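Long-range contact in putative GntR-family transcriptional regulator (Bordetella bronchiseptica RB50, PDB 3CNV), which probably senses a small effector molecule through its UTRA-type ligand-binding domain and so regulates transcription in the manner of GntR-family repressors and activators: residues 122-133 and 146-157. Residues are numbered along the deposited sequence; the frame is centred on the assembly and turned at random.
Sequences VEPGRPLLQVDR and RRGLYLTDHYHY
Leu129, Val131 and Arg133 pair with Tyr150, Gly148 and Arg146 across an antiparallel beta hairpin, strands 127-137 and 141-150, in the central sheet of the UTRA domain. Each of these hydrogen-bonded pairs exchanges two backbone bonds, so the six amide N-H groups and six carbonyls facing across the hairpin are all satisfied. The straightest runs from Gly148 N to Val131 O (2.8 Å, 177°). Glycine suits this place because a beta carbon would run into CE1 of Tyr150, whose ring folds back beside Gly148. With CG anti to its carbonyl carbon (chi1 -64°), Tyr150 turns one ring face to Val131, whose CG2 makes a CH-pi contact 4.1 Å from the ring centroid. Leu129, on the same face, lays CD2 against CB of Tyr157 at 3.8 Å.

Arg133 and Arg146 also point to this face, NH1 of Arg133 lying over the guanidinium of Arg146. Their charges are answered elsewhere: Glu105 pairs with Arg133, Glu144 with Arg146, and a bound citrate, probably from crystallisation, accepts a bond from Arg146 NH1. Such a cluster is consistent with a pocket for an anionic effector.

Gln130 and Asp132 share the other face with Arg147 and Leu149. NE2 of Gln130 donates to the syn side of Asp132 OD2 (2.9 Å), bent to 133°, while Arg108 forms a salt bridge with the same oxygen. The long aliphatic chain of Arg147 passes Gln130 and Asp132, and its NH2 reaches Asp65.

Where direct pairing stops, Leu151 CD1 lies over one face of the Arg126 guanidinium, and Thr152 OG1 bonds to Ala109 N of the second subunit. A water accepts a bond from Thr152 N at 3.0 Å; its link to Pro127 O is doubtful, since 2.5 Å is too short for an ordinary hydrogen bond.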
loop_
_atom_site.group_PDB
_atom_site.type_symbol
_atom_site.label_atom_id
_atom_site.label_comp_id
_atom_site.label_asym_id
_atom_site.label_seq_id
_atom_site.Cartn_x
_atom_site.Cartn_y
_atom_site.Cartn_z
ATOM N N VAL C 122 13.361 -28.147 -6.445
ATOM C CA VAL C 122 12.066 -28.710 -6.838
ATOM C C VAL C 122 12.061 -29.338 -8.212
ATOM O O VAL C 122 12.970 -29.201 -8.978
ATOM C CB VAL C 122 10.950 -27.617 -6.811
ATOM C CG1 VAL C 122 10.857 -26.974 -5.431
ATOM C CG2 VAL C 122 11.191 -26.500 -7.869
ATOM N N GLU C 123 10.967 -29.990 -8.528
ATOM C CA GLU C 123 10.811 -30.643 -9.825
ATOM C C GLU C 123 10.321 -29.656 -10.868
ATOM O O GLU C 123 9.545 -28.770 -10.570
ATOM C CB GLU C 123 9.825 -31.838 -9.726
ATOM C CG GLU C 123 8.359 -31.393 -9.621
ATOM C CD GLU C 123 7.844 -30.893 -8.209
ATOM O OE1 GLU C 123 8.653 -30.641 -7.207
ATOM O OE2 GLU C 123 6.571 -30.769 -8.156
ATOM N N PRO C 124 10.755 -29.808 -12.120
ATOM C CA PRO C 124 10.147 -28.879 -13.077
ATOM C C PRO C 124 8.628 -29.007 -13.132
ATOM O O PRO C 124 8.050 -30.103 -12.999
ATOM C CB PRO C 124 10.804 -29.274 -14.414
ATOM C CG PRO C 124 12.021 -30.038 -14.048
ATOM C CD PRO C 124 11.702 -30.734 -12.760
ATOM N N GLY C 125 7.971 -27.890 -13.318
ATOM C CA GLY C 125 6.502 -27.880 -13.311
ATOM C C GLY C 125 5.910 -27.420 -12.000
ATOM O O GLY C 125 4.751 -27.017 -11.943
ATOM N N ARG C 126 6.732 -27.427 -10.952
ATOM C CA ARG C 126 6.303 -26.974 -9.590
ATOM C C ARG C 126 5.774 -25.543 -9.627
ATOM O O ARG C 126 6.396 -24.652 -10.254
ATOM C CB ARG C 126 7.474 -27.048 -8.620
ATOM C CG ARG C 126 7.310 -26.437 -7.285
ATOM C CD ARG C 126 6.315 -27.163 -6.432
ATOM N NE ARG C 126 7.028 -28.049 -5.567
ATOM C CZ ARG C 126 7.093 -27.936 -4.256
ATOM N NH1 ARG C 126 6.404 -27.026 -3.600
ATOM N NH2 ARG C 126 7.810 -28.794 -3.605
ATOM N N PRO C 127 4.595 -25.304 -9.022
ATOM C CA PRO C 127 4.144 -23.895 -9.100
ATOM C C PRO C 127 4.996 -22.955 -8.223
ATOM O O PRO C 127 5.359 -23.293 -7.057
ATOM C CB PRO C 127 2.733 -23.960 -8.554
ATOM C CG PRO C 127 2.286 -25.305 -8.758
ATOM C CD PRO C 127 3.508 -26.208 -8.597
ATOM N N LEU C 128 5.351 -21.828 -8.844
ATOM C CA LEU C 128 6.155 -20.763 -8.217
ATOM C C LEU C 128 5.391 -19.451 -8.400
ATOM O O LEU C 128 4.584 -19.282 -9.364
ATOM C CB LEU C 128 7.541 -20.612 -8.878
ATOM C CG LEU C 128 8.412 -21.843 -8.988
ATOM C CD1 LEU C 128 9.745 -21.530 -9.802
ATOM C CD2 LEU C 128 8.741 -22.401 -7.571
ATOM N N LEU C 129 5.610 -18.568 -7.456
ATOM C CA LEU C 129 5.089 -17.177 -7.477
ATOM C C LEU C 129 6.137 -16.311 -8.185
ATOM O O LEU C 129 7.298 -16.248 -7.797
ATOM C CB LEU C 129 4.805 -16.641 -6.112
ATOM C CG LEU C 129 4.309 -15.185 -6.013
ATOM C CD1 LEU C 129 2.926 -15.016 -6.660
ATOM C CD2 LEU C 129 4.335 -14.655 -4.621
ATOM N N GLN C 130 5.731 -15.760 -9.316
ATOM C CA GLN C 130 6.604 -14.847 -10.055
ATOM C C GLN C 130 6.206 -13.414 -9.715
ATOM O O GLN C 130 5.042 -13.009 -9.805
ATOM C CB GLN C 130 6.595 -15.129 -11.554
ATOM C CG GLN C 130 7.373 -14.114 -12.412
ATOM C CD GLN C 130 7.471 -14.540 -13.888
ATOM O OE1 GLN C 130 8.030 -15.575 -14.205
ATOM N NE2 GLN C 130 6.860 -13.786 -14.756
ATOM N N VAL C 131 7.196 -12.675 -9.251
ATOM C CA VAL C 131 7.069 -11.259 -8.880
ATOM C C VAL C 131 7.981 -10.456 -9.841
ATOM O O VAL C 131 9.207 -10.455 -9.745
ATOM C CB VAL C 131 7.452 -10.967 -7.396
ATOM C CG1 VAL C 131 7.226 -9.449 -7.056
ATOM C CG2 VAL C 131 6.647 -11.898 -6.365
ATOM N N ASP C 132 7.367 -9.778 -10.796
ATOM C CA ASP C 132 8.106 -8.887 -11.682
ATOM C C ASP C 132 8.034 -7.432 -11.178
ATOM O O ASP C 132 6.963 -6.845 -11.133
ATOM C CB ASP C 132 7.526 -8.976 -13.120
ATOM C CG ASP C 132 7.892 -10.290 -13.825
ATOM O OD1 ASP C 132 9.061 -10.727 -13.719
ATOM O OD2 ASP C 132 7.000 -10.923 -14.446
ATOM N N ARG C 133 9.175 -6.856 -10.834
ATOM C CA ARG C 133 9.251 -5.535 -10.174
ATOM C C ARG C 133 10.030 -4.517 -11.018
ATOM O O ARG C 133 11.086 -4.828 -11.594
ATOM C CB ARG C 133 9.963 -5.714 -8.833
ATOM C CG ARG C 133 10.030 -4.452 -7.976
ATOM C CD ARG C 133 10.832 -4.594 -6.729
ATOM N NE ARG C 133 10.325 -5.679 -5.910
ATOM C CZ ARG C 133 10.987 -6.437 -5.053
ATOM N NH1 ARG C 133 12.262 -6.286 -4.850
ATOM N NH2 ARG C 133 10.323 -7.369 -4.404
ATOM N N ARG C 146 13.586 -6.246 -11.474
ATOM C CA ARG C 146 13.871 -7.513 -10.816
ATOM C C ARG C 146 12.712 -8.493 -11.041
ATOM O O ARG C 146 11.534 -8.130 -10.844
ATOM C CB ARG C 146 14.087 -7.260 -9.292
ATOM C CG ARG C 146 14.430 -8.515 -8.488
ATOM C CD ARG C 146 14.606 -8.263 -6.979
ATOM N NE ARG C 146 15.622 -7.270 -6.658
ATOM C CZ ARG C 146 16.137 -7.041 -5.461
ATOM N NH1 ARG C 146 15.654 -7.661 -4.383
ATOM N NH2 ARG C 146 17.091 -6.119 -5.335
ATOM N N ARG C 147 13.050 -9.714 -11.495
ATOM C CA ARG C 147 12.148 -10.785 -11.564
ATOM C C ARG C 147 12.500 -11.857 -10.560
ATOM O O ARG C 147 13.600 -12.457 -10.585
ATOM C CB ARG C 147 12.118 -11.445 -12.918
ATOM C CG ARG C 147 11.153 -12.645 -12.850
ATOM C CD ARG C 147 11.103 -13.468 -14.150
ATOM N NE ARG C 147 12.357 -13.431 -14.898
ATOM C CZ ARG C 147 13.399 -14.255 -14.718
ATOM N NH1 ARG C 147 13.383 -15.189 -13.785
ATOM N NH2 ARG C 147 14.475 -14.122 -15.492
ATOM N N GLY C 148 11.554 -12.059 -9.641
ATOM C CA GLY C 148 11.722 -13.024 -8.616
ATOM C C GLY C 148 10.844 -14.252 -8.844
ATOM O O GLY C 148 9.712 -14.178 -9.290
ATOM N N LEU C 149 11.390 -15.381 -8.493
ATOM C CA LEU C 149 10.624 -16.608 -8.515
ATOM C C LEU C 149 10.749 -17.192 -7.135
ATOM O O LEU C 149 11.847 -17.520 -6.696
ATOM C CB LEU C 149 11.126 -17.584 -9.614
ATOM C CG LEU C 149 10.830 -17.252 -11.084
ATOM C CD1 LEU C 149 11.873 -18.048 -11.911
ATOM C CD2 LEU C 149 9.346 -17.597 -11.514
ATOM N N TYR C 150 9.588 -17.360 -6.512
ATOM C CA TYR C 150 9.455 -17.708 -5.125
ATOM C C TYR C 150 8.793 -19.048 -5.004
ATOM O O TYR C 150 7.750 -19.338 -5.595
ATOM C CB TYR C 150 8.559 -16.707 -4.377
ATOM C CG TYR C 150 9.045 -15.276 -4.279
ATOM C CD1 TYR C 150 9.508 -14.575 -5.384
ATOM C CD2 TYR C 150 8.968 -14.600 -3.091
ATOM C CE1 TYR C 150 9.892 -13.215 -5.282
ATOM C CE2 TYR C 150 9.368 -13.231 -2.969
ATOM C CZ TYR C 150 9.845 -12.563 -4.078
ATOM O OH TYR C 150 10.201 -11.253 -3.933
ATOM N N LEU C 151 9.413 -19.870 -4.183
ATOM C CA LEU C 151 8.816 -21.160 -3.788
ATOM C C LEU C 151 8.034 -20.865 -2.492
ATOM O O LEU C 151 8.596 -20.530 -1.476
ATOM C CB LEU C 151 9.887 -22.195 -3.521
ATOM C CG LEU C 151 9.394 -23.528 -2.994
ATOM C CD1 LEU C 151 8.573 -24.192 -4.154
ATOM C CD2 LEU C 151 10.582 -24.354 -2.525
ATOM N N THR C 152 6.719 -20.923 -2.592
ATOM C CA THR C 152 5.815 -20.497 -1.527
ATOM C C THR C 152 5.249 -21.662 -0.739
ATOM O O THR C 152 4.100 -21.649 -0.341
ATOM C CB THR C 152 4.674 -19.596 -2.083
ATOM O OG1 THR C 152 3.950 -20.294 -3.085
ATOM C CG2 THR C 152 5.219 -18.406 -2.682
ATOM N N ASP C 153 6.060 -22.668 -0.490
ATOM C CA ASP C 153 5.575 -23.788 0.275
ATOM C C ASP C 153 5.625 -23.587 1.819
ATOM O O ASP C 153 4.872 -24.205 2.557
ATOM C CB ASP C 153 6.169 -25.150 -0.231
ATOM C CG ASP C 153 7.671 -25.325 0.019
ATOM O OD1 ASP C 153 8.166 -26.511 0.028
ATOM O OD2 ASP C 153 8.364 -24.285 0.161
ATOM N N HIS C 154 6.510 -22.735 2.294
ATOM C CA HIS C 154 6.661 -22.512 3.738
ATOM C C HIS C 154 6.562 -21.037 4.044
ATOM O O HIS C 154 6.651 -20.617 5.185
ATOM C CB HIS C 154 8.048 -22.920 4.164
ATOM C CG HIS C 154 8.295 -24.395 4.062
ATOM N ND1 HIS C 154 7.614 -25.317 4.822
ATOM C CD2 HIS C 154 9.190 -25.092 3.332
ATOM C CE1 HIS C 154 8.067 -26.531 4.545
ATOM N NE2 HIS C 154 9.021 -26.415 3.633
ATOM N N TYR C 155 6.382 -20.277 2.979
ATOM C CA TYR C 155 6.379 -18.836 3.021
ATOM C C TYR C 155 5.279 -18.336 2.033
ATOM O O TYR C 155 4.819 -19.045 1.117
ATOM C CB TYR C 155 7.747 -18.271 2.657
ATOM C CG TYR C 155 8.833 -18.373 3.735
ATOM C CD1 TYR C 155 9.105 -17.326 4.530
ATOM C CD2 TYR C 155 9.546 -19.562 3.942
ATOM C CE1 TYR C 155 10.061 -17.420 5.537
ATOM C CE2 TYR C 155 10.488 -19.680 4.965
ATOM C CZ TYR C 155 10.750 -18.575 5.733
ATOM O OH TYR C 155 11.674 -18.597 6.747
ATOM N N HIS C 156 4.755 -17.171 2.341
ATOM C CA HIS C 156 3.758 -16.492 1.511
ATOM C C HIS C 156 4.247 -15.068 1.278
ATOM O O HIS C 156 5.135 -14.586 1.982
ATOM C CB HIS C 156 2.329 -16.532 2.166
ATOM C CG HIS C 156 2.248 -15.934 3.541
ATOM N ND1 HIS C 156 2.471 -16.687 4.669
ATOM C CD2 HIS C 156 2.023 -14.662 3.974
ATOM C CE1 HIS C 156 2.389 -15.913 5.740
ATOM N NE2 HIS C 156 2.140 -14.679 5.354
ATOM N N TYR C 157 3.615 -14.408 0.318
ATOM C CA TYR C 157 3.785 -12.969 0.085
ATOM C C TYR C 157 2.631 -12.237 0.797
ATOM O O TYR C 157 1.503 -12.413 0.492
ATOM C CB TYR C 157 3.783 -12.729 -1.447
ATOM C CG TYR C 157 3.820 -11.329 -1.946
ATOM C CD1 TYR C 157 4.891 -10.906 -2.690
ATOM C CD2 TYR C 157 2.788 -10.463 -1.741
ATOM C CE1 TYR C 157 4.991 -9.659 -3.182
ATOM C CE2 TYR C 157 2.869 -9.098 -2.240
ATOM C CZ TYR C 157 3.978 -8.740 -2.986
ATOM O OH TYR C 157 4.073 -7.451 -3.528
HETATM O O HOH W 1 5.199 -22.347 -4.700
#